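Local coordinates for protein fructokinase (Vibrio cholerae serotype O1, PDB 5EYN) that phosphorylates fructose with ATP as a PfkB-family carbohydrate kinase, captured here with fructose, ADP, beryllium trifluoride and calcium, at residues A[101-106]-A[111-116]; A[175-180]-A[207-212]; A[45-50]-A[140-145]; A[25-30]-A[65-70]. One frame throughout, in Å; residues are numbered along the deposited sequence.

Overall arrangement
All four contacts reach the bound fructose. Along the chain, contacts 3 and 4 interlock, because their segments alternate. Contact 1 is nested inside the loop closed by contact 3, and contact 2 follows. Contacts 1 and 4 share the small four-stranded sheet, which lies over the sugar like the lid of ribokinase-family enzymes. Contacts 3 and 4 both reach the large nine-stranded sheet of the main domain, and their centres are about 11 Å apart. Contact 2 does not touch contact 4; their centres are about 22 Å apart. The sugar is thus held where lid and main domain meet.

Contact 1: A[101-106]-A[111-116]; sequences VVVDLD and RSFTFM. With FRU (beta-D-fructofuranose), chain B.
Val101 turns CG1 away from its own backbone N (chi1 172°), while its CG2 lies beside that N. Phe113 and Phe115 both swing their rings to the side of their backbone N (chi1 -57° and -71°). The branches of Val101 therefore meet different rings. Val101 CG2 sits over a face of Phe115, 3.5 Å from Phe115 CD1. Val101 CG1 meets Phe113 obliquely, 3.6 Å from Phe113 CD2. Val103 CG2 adds a contact at the edge of Phe113. That ring is sandwiched: Ser112 OG, bonded to Gly109 O, lies over one face, and O2 of the fructose lies 3.4 Å above the other. Val101, Phe113 and Phe115 belong to the fructose pocket, so this face of the hairpin walls the sugar site. The backbones form an antiparallel beta hairpin. Val102 N to Thr114 O and Thr114 N to Val102 O are both 2.9 Å. Asp104 N to Ser112 O, 2.8 Å, extends the pairing past the strands. A water joins Val102 O to Thr114 OG1. Val102 packs on Phe72 of the second subunit. Strand 113-115 is the outermost strand of the small sheet within this chain, and strand 99-103 lies between it and strand 28-33.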
# COMPACT_ATOMS: atom_id res chain seq x y z
N VAL A 101 -3.30 -4.29 -2.49
CA VAL A 101 -3.26 -5.65 -2.04
C VAL A 101 -2.04 -6.35 -2.64
O VAL A 101 -1.79 -6.25 -3.84
CB VAL A 101 -4.54 -6.38 -2.45
CG1 VAL A 101 -4.46 -7.86 -2.16
CG2 VAL A 101 -5.74 -5.76 -1.76
N VAL A 102 -1.28 -7.03 -1.81
CA VAL A 102 -0.12 -7.80 -2.27
C VAL A 102 -0.54 -9.26 -2.40
O VAL A 102 -1.09 -9.85 -1.48
CB VAL A 102 1.06 -7.66 -1.31
CG1 VAL A 102 2.24 -8.49 -1.77
CG2 VAL A 102 1.46 -6.20 -1.18
N VAL A 103 -0.32 -9.83 -3.58
CA VAL A 103 -0.71 -11.21 -3.85
C VAL A 103 0.46 -12.19 -3.72
O VAL A 103 1.56 -11.92 -4.21
CB VAL A 103 -1.31 -11.33 -5.27
CG1 VAL A 103 -1.75 -12.75 -5.58
CG2 VAL A 103 -2.47 -10.35 -5.45
N ASP A 104 0.21 -13.33 -3.07
CA ASP A 104 1.16 -14.45 -3.01
C ASP A 104 0.62 -15.58 -3.89
O ASP A 104 -0.39 -16.19 -3.56
CB ASP A 104 1.29 -14.93 -1.56
CG ASP A 104 2.30 -16.05 -1.37
OD1 ASP A 104 2.56 -16.42 -0.20
OD2 ASP A 104 2.84 -16.56 -2.37
N LEU A 105 1.28 -15.83 -5.01
CA LEU A 105 0.81 -16.82 -5.97
C LEU A 105 1.00 -18.28 -5.51
O LEU A 105 0.50 -19.19 -6.14
CB LEU A 105 1.53 -16.61 -7.29
CG LEU A 105 1.28 -15.26 -7.95
CD1 LEU A 105 2.27 -15.04 -9.09
CD2 LEU A 105 -0.16 -15.19 -8.45
N ASP A 106 1.68 -18.49 -4.39
CA ASP A 106 1.78 -19.84 -3.85
C ASP A 106 0.53 -20.23 -3.05
O ASP A 106 0.37 -21.39 -2.67
CB ASP A 106 3.04 -19.99 -2.99
CG ASP A 106 4.30 -20.06 -3.83
OD1 ASP A 106 4.20 -20.26 -5.06
OD2 ASP A 106 5.40 -19.91 -3.26
N ARG A 111 -6.20 -16.58 1.39
CA ARG A 111 -4.86 -16.80 1.92
C ARG A 111 -3.78 -16.14 1.05
O ARG A 111 -2.64 -15.96 1.50
CB ARG A 111 -4.58 -18.30 2.05
CG ARG A 111 -5.42 -18.98 3.13
CD ARG A 111 -5.19 -20.49 3.16
NE ARG A 111 -5.90 -21.12 4.27
CZ ARG A 111 -7.17 -21.54 4.22
NH1 ARG A 111 -7.72 -22.11 5.29
NH2 ARG A 111 -7.89 -21.39 3.11
N SER A 112 -4.12 -15.81 -0.19
CA SER A 112 -3.15 -15.22 -1.11
C SER A 112 -3.02 -13.70 -1.01
O SER A 112 -2.15 -13.12 -1.67
CB SER A 112 -3.48 -15.56 -2.57
OG SER A 112 -4.56 -14.76 -3.04
N PHE A 113 -3.86 -13.06 -0.22
CA PHE A 113 -3.89 -11.59 -0.20
C PHE A 113 -3.43 -10.99 1.11
O PHE A 113 -3.78 -11.47 2.17
CB PHE A 113 -5.32 -11.10 -0.46
CG PHE A 113 -5.91 -11.59 -1.74
CD1 PHE A 113 -7.01 -12.42 -1.72
CD2 PHE A 113 -5.38 -11.22 -2.97
CE1 PHE A 113 -7.56 -12.88 -2.90
CE2 PHE A 113 -5.94 -11.68 -4.16
CZ PHE A 113 -7.03 -12.51 -4.12
N THR A 114 -2.64 -9.93 1.01
CA THR A 114 -2.34 -9.08 2.15
C THR A 114 -2.83 -7.68 1.84
O THR A 114 -2.40 -7.06 0.86
CB THR A 114 -0.82 -9.00 2.42
OG1 THR A 114 -0.30 -10.32 2.64
CG2 THR A 114 -0.53 -8.13 3.64
N PHE A 115 -3.73 -7.17 2.68
CA PHE A 115 -4.30 -5.85 2.51
C PHE A 115 -3.44 -4.80 3.18
O PHE A 115 -3.31 -4.79 4.40
CB PHE A 115 -5.73 -5.83 3.05
CG PHE A 115 -6.67 -6.62 2.19
CD1 PHE A 115 -7.49 -5.98 1.28
CD2 PHE A 115 -6.67 -8.00 2.23
CE1 PHE A 115 -8.31 -6.71 0.45
CE2 PHE A 115 -7.49 -8.72 1.40
CZ PHE A 115 -8.31 -8.09 0.51
N MET A 116 -2.82 -3.93 2.38
CA MET A 116 -1.91 -2.94 2.94
C MET A 116 -2.60 -1.68 3.44
O MET A 116 -2.04 -0.96 4.27
CB MET A 116 -0.83 -2.56 1.94
CG MET A 116 0.05 -3.72 1.52
SD MET A 116 0.83 -4.59 2.87
CE MET A 116 1.90 -3.31 3.53
C1 FRU B . -10.52 -7.97 -2.65
C2 FRU B . -9.72 -8.93 -3.52
C3 FRU B . -8.83 -8.32 -4.58
C4 FRU B . -8.93 -9.25 -5.75
C5 FRU B . -10.29 -9.83 -5.56
C6 FRU B . -10.43 -11.25 -6.04
O1 FRU B . -11.49 -7.31 -3.40
O2 FRU B . -8.93 -9.69 -2.65
O3 FRU B . -7.55 -8.16 -4.04
O4 FRU B . -8.85 -8.62 -6.98
O5 FRU B . -10.63 -9.75 -4.18
O6 FRU B . -11.73 -11.74 -5.81
O HOH W 1 0.16 -11.67 0.31

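Contact 2: A[175-180]-A[207-212]; sequences LREEVW and LQFLTG. With FRU (beta-D-fructofuranose), chain B.
Leu175 and Leu210 are the nearest backbone pair, with CA atoms 9.6 Å apart, so side chains alone bridge the two segments. Both segments belong to the alpha/beta domain of the ribokinase fold. Residues 175-180 follow strand 168-172 and make a 3-10 turn at 177-179. Residues 207-212 are the end of helix 204-211, closed by a Schellman motif. Gly212 is its C-prime residue, with phi at 67°, and its N makes a weak bond to Phe209 O. Leu175 carries the contact. Leu175 CD1 comes obliquely to the Phe209 ring, 3.7 Å from its CD2, and meets Leu210 tip to tip, 4.0 Å from Leu210 CG. Leu210 is backed by Val190 and Met191 of helix 186-194 and by Phe202 of strand 199-203. Glu177 OE2 lies loosely near the exposed Phe209 ring, 4.4 Å from Phe209 CZ. The next residue after Leu175, Arg176, turns away from the helix, toward the fructose. The bend at its chi2 (-72°) helps carry the guanidinium to the sugar. Arg176 NH1 donates to Leu175 O at 2.9 Å from above the carbonyl plane, which ties the guanidinium back to its own chain. Arg176 NH2 also bonds the beryllium trifluoride and, at 3.1 Å, O5 of the fructose. Arg176 NE points almost straight at fructose O2, 3.0 Å away, with an N-H...O angle of 172°.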
# COMPACT_ATOMS: atom_id res chain seq x y z
N LEU A 175 -14.78 -13.72 1.32
CA LEU A 175 -14.28 -13.37 2.62
C LEU A 175 -12.83 -12.98 2.64
O LEU A 175 -11.98 -13.68 2.08
CB LEU A 175 -14.49 -14.52 3.60
CG LEU A 175 -15.93 -14.98 3.77
CD1 LEU A 175 -15.98 -16.15 4.75
CD2 LEU A 175 -16.84 -13.83 4.20
N ARG A 176 -12.54 -11.86 3.29
CA ARG A 176 -11.19 -11.38 3.52
C ARG A 176 -11.15 -10.86 4.96
O ARG A 176 -11.34 -9.67 5.22
CB ARG A 176 -10.85 -10.26 2.53
CG ARG A 176 -11.07 -10.61 1.05
CD ARG A 176 -10.06 -11.60 0.49
NE ARG A 176 -10.27 -11.70 -0.94
CZ ARG A 176 -11.10 -12.55 -1.53
NH1 ARG A 176 -11.76 -13.46 -0.85
NH2 ARG A 176 -11.25 -12.50 -2.84
N GLU A 177 -10.93 -11.77 5.89
CA GLU A 177 -11.13 -11.47 7.31
C GLU A 177 -10.28 -10.31 7.79
O GLU A 177 -10.72 -9.54 8.63
CB GLU A 177 -10.82 -12.70 8.17
CG GLU A 177 -11.12 -12.54 9.65
CD GLU A 177 -10.80 -13.80 10.43
OE1 GLU A 177 -9.61 -14.17 10.50
OE2 GLU A 177 -11.74 -14.44 10.93
N GLU A 178 -9.05 -10.18 7.28
CA GLU A 178 -8.15 -9.19 7.86
C GLU A 178 -8.61 -7.76 7.64
O GLU A 178 -8.15 -6.84 8.32
CB GLU A 178 -6.72 -9.34 7.34
CG GLU A 178 -6.51 -8.74 5.95
CD GLU A 178 -5.05 -8.34 5.73
OE1 GLU A 178 -4.49 -7.45 6.44
OE2 GLU A 178 -4.44 -8.93 4.85
N VAL A 179 -9.53 -7.55 6.71
CA VAL A 179 -10.05 -6.22 6.44
C VAL A 179 -10.98 -5.72 7.58
O VAL A 179 -11.19 -4.51 7.73
CB VAL A 179 -10.79 -6.23 5.07
CG1 VAL A 179 -11.45 -4.91 4.75
CG2 VAL A 179 -9.81 -6.61 3.98
N TRP A 180 -11.53 -6.64 8.35
CA TRP A 180 -12.47 -6.33 9.43
C TRP A 180 -11.71 -5.85 10.65
O TRP A 180 -10.86 -6.55 11.18
CB TRP A 180 -13.28 -7.58 9.79
CG TRP A 180 -14.14 -8.03 8.68
CD1 TRP A 180 -13.73 -8.52 7.47
CD2 TRP A 180 -15.56 -7.99 8.62
NE1 TRP A 180 -14.82 -8.79 6.68
CE2 TRP A 180 -15.96 -8.47 7.36
CE3 TRP A 180 -16.55 -7.60 9.53
CZ2 TRP A 180 -17.29 -8.57 6.98
CZ3 TRP A 180 -17.88 -7.71 9.14
CH2 TRP A 180 -18.23 -8.18 7.88
N LEU A 207 -18.79 -21.44 2.37
CA LEU A 207 -20.07 -21.93 2.84
C LEU A 207 -19.87 -22.66 4.15
O LEU A 207 -20.59 -22.44 5.11
CB LEU A 207 -20.70 -22.87 1.81
CG LEU A 207 -21.97 -23.57 2.29
CD1 LEU A 207 -23.04 -22.56 2.63
CD2 LEU A 207 -22.47 -24.54 1.24
N GLN A 208 -18.86 -23.53 4.19
CA GLN A 208 -18.60 -24.30 5.40
C GLN A 208 -18.18 -23.41 6.57
O GLN A 208 -18.62 -23.60 7.69
CB GLN A 208 -17.57 -25.40 5.14
CG GLN A 208 -18.13 -26.47 4.24
CD GLN A 208 -17.20 -27.64 4.01
OE1 GLN A 208 -16.25 -27.87 4.77
NE2 GLN A 208 -17.47 -28.40 2.96
N PHE A 209 -17.33 -22.42 6.29
CA PHE A 209 -16.87 -21.51 7.32
C PHE A 209 -18.04 -20.73 7.91
O PHE A 209 -18.18 -20.61 9.11
CB PHE A 209 -15.84 -20.54 6.75
CG PHE A 209 -15.33 -19.54 7.74
CD1 PHE A 209 -14.31 -19.86 8.61
CD2 PHE A 209 -15.89 -18.27 7.80
CE1 PHE A 209 -13.84 -18.95 9.52
CE2 PHE A 209 -15.41 -17.34 8.72
CZ PHE A 209 -14.40 -17.69 9.57
N LEU A 210 -18.89 -20.20 7.04
CA LEU A 210 -19.96 -19.32 7.50
C LEU A 210 -21.06 -20.06 8.24
O LEU A 210 -21.77 -19.46 9.02
CB LEU A 210 -20.56 -18.56 6.32
CG LEU A 210 -19.66 -17.47 5.76
CD1 LEU A 210 -20.16 -17.01 4.40
CD2 LEU A 210 -19.54 -16.28 6.72
N THR A 211 -21.19 -21.35 7.97
CA THR A 211 -22.20 -22.17 8.62
C THR A 211 -21.62 -23.08 9.70
O THR A 211 -22.37 -23.75 10.41
CB THR A 211 -22.94 -23.04 7.60
OG1 THR A 211 -22.01 -23.87 6.90
CG2 THR A 211 -23.72 -22.17 6.62
N GLY A 212 -20.30 -23.13 9.84
CA GLY A 212 -19.67 -23.97 10.84
C GLY A 212 -19.85 -25.45 10.58
O GLY A 212 -19.96 -26.26 11.51
C1 FRU B . -10.52 -7.97 -2.65
C2 FRU B . -9.72 -8.93 -3.52
C3 FRU B . -8.83 -8.32 -4.58
C4 FRU B . -8.93 -9.25 -5.75
C5 FRU B . -10.29 -9.83 -5.56
C6 FRU B . -10.43 -11.25 -6.04
O1 FRU B . -11.49 -7.31 -3.40
O2 FRU B . -8.93 -9.69 -2.65
O3 FRU B . -7.55 -8.16 -4.04
O4 FRU B . -8.85 -8.62 -6.98
O5 FRU B . -10.63 -9.75 -4.18
O6 FRU B . -11.73 -11.74 -5.81

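Contact 3: A[45-50]-A[140-145]; sequences GAPANV and HVCSIA. With FRU (beta-D-fructofuranose), chain B.
Ala46 CB rests against Cys142 SG at 3.8 Å, the closest approach between the first turn of helix 46-56 and Cys142. Pro47 CD comes to the same sulfur from 4.4 Å. One helical turn on, Val50 CG2 meets the His140 ring obliquely, 4.0 Å from His140 NE2, and the two side chains cross at about a right angle. No hydrogen bond links the segments. The same helix start grips the fructose. Gly45, the N-cap residue, gives its backbone N to fructose O4 at 3.0 Å, and Ala46 N donates to fructose O1, also 3.0 Å away. Both bonds are nearly straight. Asn49 ND2 reaches fructose O4 too, at 3.2 Å, so two donors hold this hydroxyl. Ile144 CD1 touches fructose C1, 3.8 Å away. The positive end of the helix dipole probably helps to bind the sugar oxygens. In the second shell, Asn49 ND2 also bonds Asp266 OD2, which itself holds the sugar. Asn49 CG stands beside its backbone N (chi1 -64°), and this places the amide near both partners. The His140 ring is fixed through ND1 by Ser170 OG. Ser143 OG bonds Pro173 O. The helix and strand run roughly antiparallel, at 149°, with axes 8.7 Å apart. Strand 138-142 lies between strands 21-24 and 168-172 of the large sheet, while helix 264-278 packs against His140, Val50 and Ala46.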
# COMPACT_ATOMS: atom_id res chain seq x y z
N GLY A 45 -10.04 -5.87 -7.30
CA GLY A 45 -11.12 -5.56 -6.38
C GLY A 45 -12.37 -6.28 -6.85
O GLY A 45 -12.86 -6.01 -7.94
N ALA A 46 -12.89 -7.18 -6.04
CA ALA A 46 -13.92 -8.11 -6.52
C ALA A 46 -15.09 -7.44 -7.24
O ALA A 46 -15.42 -7.85 -8.34
CB ALA A 46 -14.42 -9.01 -5.41
N PRO A 47 -15.73 -6.41 -6.65
CA PRO A 47 -16.85 -5.84 -7.41
C PRO A 47 -16.42 -5.14 -8.71
O PRO A 47 -17.18 -5.13 -9.68
CB PRO A 47 -17.49 -4.86 -6.42
CG PRO A 47 -16.45 -4.59 -5.43
CD PRO A 47 -15.59 -5.80 -5.32
N ALA A 48 -15.22 -4.58 -8.73
CA ALA A 48 -14.70 -4.00 -9.97
C ALA A 48 -14.46 -5.09 -11.02
O ALA A 48 -14.78 -4.92 -12.20
CB ALA A 48 -13.42 -3.22 -9.69
N ASN A 49 -13.93 -6.21 -10.56
CA ASN A 49 -13.70 -7.36 -11.43
C ASN A 49 -15.01 -7.83 -12.03
O ASN A 49 -15.09 -8.11 -13.23
CB ASN A 49 -13.08 -8.51 -10.62
CG ASN A 49 -11.70 -8.18 -10.08
OD1 ASN A 49 -10.99 -7.33 -10.60
ND2 ASN A 49 -11.32 -8.90 -9.04
N VAL A 50 -16.05 -7.94 -11.21
CA VAL A 50 -17.35 -8.35 -11.71
C VAL A 50 -17.89 -7.35 -12.74
O VAL A 50 -18.44 -7.74 -13.79
CB VAL A 50 -18.36 -8.54 -10.56
CG1 VAL A 50 -19.71 -8.90 -11.12
CG2 VAL A 50 -17.88 -9.65 -9.61
N HIS A 140 -24.84 -6.10 -6.99
CA HIS A 140 -23.94 -7.12 -6.47
C HIS A 140 -22.97 -6.54 -5.45
O HIS A 140 -22.39 -5.47 -5.66
CB HIS A 140 -23.14 -7.75 -7.61
CG HIS A 140 -22.18 -8.79 -7.16
ND1 HIS A 140 -22.59 -10.03 -6.72
CD2 HIS A 140 -20.83 -8.77 -7.04
CE1 HIS A 140 -21.53 -10.74 -6.36
NE2 HIS A 140 -20.45 -10.00 -6.56
N VAL A 141 -22.82 -7.28 -4.35
CA VAL A 141 -22.06 -6.88 -3.17
C VAL A 141 -21.18 -8.03 -2.70
O VAL A 141 -21.57 -9.19 -2.82
CB VAL A 141 -23.06 -6.48 -2.00
CG1 VAL A 141 -22.33 -6.14 -0.71
CG2 VAL A 141 -23.98 -5.36 -2.43
N CYS A 142 -20.00 -7.69 -2.16
CA CYS A 142 -19.11 -8.62 -1.48
C CYS A 142 -18.89 -8.18 -0.04
O CYS A 142 -19.21 -7.05 0.32
CB CYS A 142 -17.76 -8.73 -2.19
SG CYS A 142 -17.85 -9.33 -3.90
N SER A 143 -18.35 -9.06 0.78
CA SER A 143 -18.30 -8.77 2.20
C SER A 143 -17.35 -7.66 2.61
O SER A 143 -17.53 -7.12 3.69
CB SER A 143 -18.03 -10.01 3.02
OG SER A 143 -16.70 -10.43 2.85
N ILE A 144 -16.35 -7.32 1.83
CA ILE A 144 -15.47 -6.24 2.23
C ILE A 144 -16.30 -4.96 2.42
O ILE A 144 -15.99 -4.14 3.28
CB ILE A 144 -14.30 -6.06 1.26
CG1 ILE A 144 -13.20 -7.05 1.63
CG2 ILE A 144 -13.75 -4.63 1.28
CD1 ILE A 144 -11.98 -6.97 0.74
N ALA A 145 -17.36 -4.80 1.65
CA ALA A 145 -18.19 -3.61 1.78
C ALA A 145 -18.88 -3.55 3.13
O ALA A 145 -19.30 -2.48 3.56
CB ALA A 145 -19.22 -3.58 0.66
C1 FRU B . -10.52 -7.97 -2.65
C2 FRU B . -9.72 -8.93 -3.52
C3 FRU B . -8.83 -8.32 -4.58
C4 FRU B . -8.93 -9.25 -5.75
C5 FRU B . -10.29 -9.83 -5.56
C6 FRU B . -10.43 -11.25 -6.04
O1 FRU B . -11.49 -7.31 -3.40
O2 FRU B . -8.93 -9.69 -2.65
O3 FRU B . -7.55 -8.16 -4.04
O4 FRU B . -8.85 -8.62 -6.98
O5 FRU B . -10.63 -9.75 -4.18
O6 FRU B . -11.73 -11.74 -5.81

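Contact 4: A[25-30]-A[65-70]; sequences GDAVVD and GRVGND. With FRU (beta-D-fructofuranose), chain B.
Ala27 CB and Val67 CG1 make the apolar contact, 3.8 Å apart. Val67 CG1 stands beside its backbone N (chi1 -69°), which puts the methyl against the alanine. At the other end two glycines come near each other: Gly25 O lies 4.4 Å from Gly65 CA, with no side chain between them. No direct hydrogen bond joins the segments, so ordered water carries the polar part. One water donates to Gly25 O at 2.8 Å and accepts from Arg66 N. A second donates to both Gly25 O and Arg66 O and accepts from Ala27 N, 2.9 Å away. Two waters thus serve Gly25 O, and they stitch the backbones together where they are too far apart to pair. The third kind of interaction is with fructose. Asp26 OD1 accepts from fructose O1 at 2.6 Å. Asp30 takes the sugar with both oxygens, OD1 from O3 and OD2 from O4, each at 2.6 Å. This bidentate grip on neighbouring hydroxyls probably helps to orient the sugar ring. Arg66 extends the other way, to salt bridges with Asp93 and Asp129. Residues 25-30 lead from strand 21-24 of the large sheet into strand 28-33 of the lid, which pairs with strands 38-44 and 99-103. Strand 61-68 flanks strand 21-24, and Asp70 caps helix 71-82, whose Met76 packs on Ala27.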
# COMPACT_ATOMS: atom_id res chain seq x y z
N GLY A 25 -18.38 -1.43 -3.89
CA GLY A 25 -17.39 -1.97 -2.98
C GLY A 25 -16.02 -1.46 -3.30
O GLY A 25 -15.84 -0.27 -3.57
N ASP A 26 -15.05 -2.36 -3.27
CA ASP A 26 -13.64 -2.01 -3.36
C ASP A 26 -13.05 -2.25 -4.73
O ASP A 26 -13.00 -3.38 -5.18
CB ASP A 26 -12.82 -2.76 -2.31
CG ASP A 26 -12.92 -4.28 -2.41
OD1 ASP A 26 -11.85 -4.95 -2.28
OD2 ASP A 26 -14.04 -4.83 -2.56
N ALA A 27 -12.62 -1.17 -5.35
CA ALA A 27 -11.70 -1.22 -6.47
C ALA A 27 -10.29 -1.14 -5.88
O ALA A 27 -10.01 -0.29 -5.04
CB ALA A 27 -11.96 -0.07 -7.43
N VAL A 28 -9.41 -2.05 -6.28
CA VAL A 28 -8.12 -2.17 -5.65
C VAL A 28 -7.04 -2.37 -6.67
O VAL A 28 -7.30 -2.86 -7.76
CB VAL A 28 -8.06 -3.34 -4.67
CG1 VAL A 28 -9.36 -3.50 -3.87
CG2 VAL A 28 -7.69 -4.61 -5.33
N VAL A 29 -5.82 -2.00 -6.30
CA VAL A 29 -4.66 -2.41 -7.08
C VAL A 29 -4.07 -3.66 -6.45
O VAL A 29 -3.66 -3.65 -5.28
CB VAL A 29 -3.61 -1.28 -7.21
CG1 VAL A 29 -2.31 -1.81 -7.78
CG2 VAL A 29 -4.16 -0.16 -8.09
N ASP A 30 -4.07 -4.74 -7.23
CA ASP A 30 -3.43 -5.98 -6.86
C ASP A 30 -1.99 -5.97 -7.38
O ASP A 30 -1.74 -5.84 -8.59
CB ASP A 30 -4.15 -7.19 -7.48
CG ASP A 30 -5.51 -7.48 -6.86
OD1 ASP A 30 -5.72 -7.20 -5.66
OD2 ASP A 30 -6.34 -8.08 -7.58
N GLY A 65 -18.96 3.70 -5.60
CA GLY A 65 -18.08 3.46 -4.48
C GLY A 65 -17.06 4.57 -4.37
O GLY A 65 -17.13 5.58 -5.07
N ARG A 66 -16.11 4.37 -3.45
CA ARG A 66 -15.03 5.32 -3.25
C ARG A 66 -13.68 4.67 -3.43
O ARG A 66 -13.43 3.58 -2.92
CB ARG A 66 -15.04 5.91 -1.84
CG ARG A 66 -16.24 6.76 -1.55
CD ARG A 66 -16.14 7.47 -0.21
NE ARG A 66 -17.33 8.28 -0.05
CZ ARG A 66 -17.35 9.55 0.33
NH1 ARG A 66 -16.23 10.20 0.62
NH2 ARG A 66 -18.52 10.17 0.44
N VAL A 67 -12.82 5.37 -4.15
CA VAL A 67 -11.39 5.10 -4.11
C VAL A 67 -10.68 6.33 -3.57
O VAL A 67 -11.31 7.32 -3.23
CB VAL A 67 -10.83 4.76 -5.50
CG1 VAL A 67 -11.35 3.40 -5.95
CG2 VAL A 67 -11.17 5.86 -6.51
N GLY A 68 -9.36 6.26 -3.45
CA GLY A 68 -8.62 7.39 -2.95
C GLY A 68 -8.22 8.35 -4.05
O GLY A 68 -8.14 7.98 -5.22
N ASN A 69 -7.97 9.59 -3.65
CA ASN A 69 -7.40 10.60 -4.53
C ASN A 69 -5.91 10.38 -4.60
O ASN A 69 -5.13 11.08 -3.95
CB ASN A 69 -7.72 11.99 -3.99
CG ASN A 69 -7.33 13.09 -4.95
OD1 ASN A 69 -6.92 12.82 -6.08
ND2 ASN A 69 -7.45 14.33 -4.51
N ASP A 70 -5.52 9.37 -5.37
CA ASP A 70 -4.14 8.96 -5.48
C ASP A 70 -3.99 8.26 -6.82
O ASP A 70 -4.99 8.00 -7.51
CB ASP A 70 -3.73 8.04 -4.32
CG ASP A 70 -4.75 6.95 -4.04
OD1 ASP A 70 -5.25 6.89 -2.89
OD2 ASP A 70 -5.06 6.16 -4.95
C1 FRU B . -10.52 -7.97 -2.65
C2 FRU B . -9.72 -8.93 -3.52
C3 FRU B . -8.83 -8.32 -4.58
C4 FRU B . -8.93 -9.25 -5.75
C5 FRU B . -10.29 -9.83 -5.56
C6 FRU B . -10.43 -11.25 -6.04
O1 FRU B . -11.49 -7.31 -3.40
O2 FRU B . -8.93 -9.69 -2.65
O3 FRU B . -7.55 -8.16 -4.04
O4 FRU B . -8.85 -8.62 -6.98
O5 FRU B . -10.63 -9.75 -4.18
O6 FRU B . -11.73 -11.74 -5.81
O HOH W 2 -16.88 1.88 -2.07
O HOH W 3 -13.72 1.31 -4.46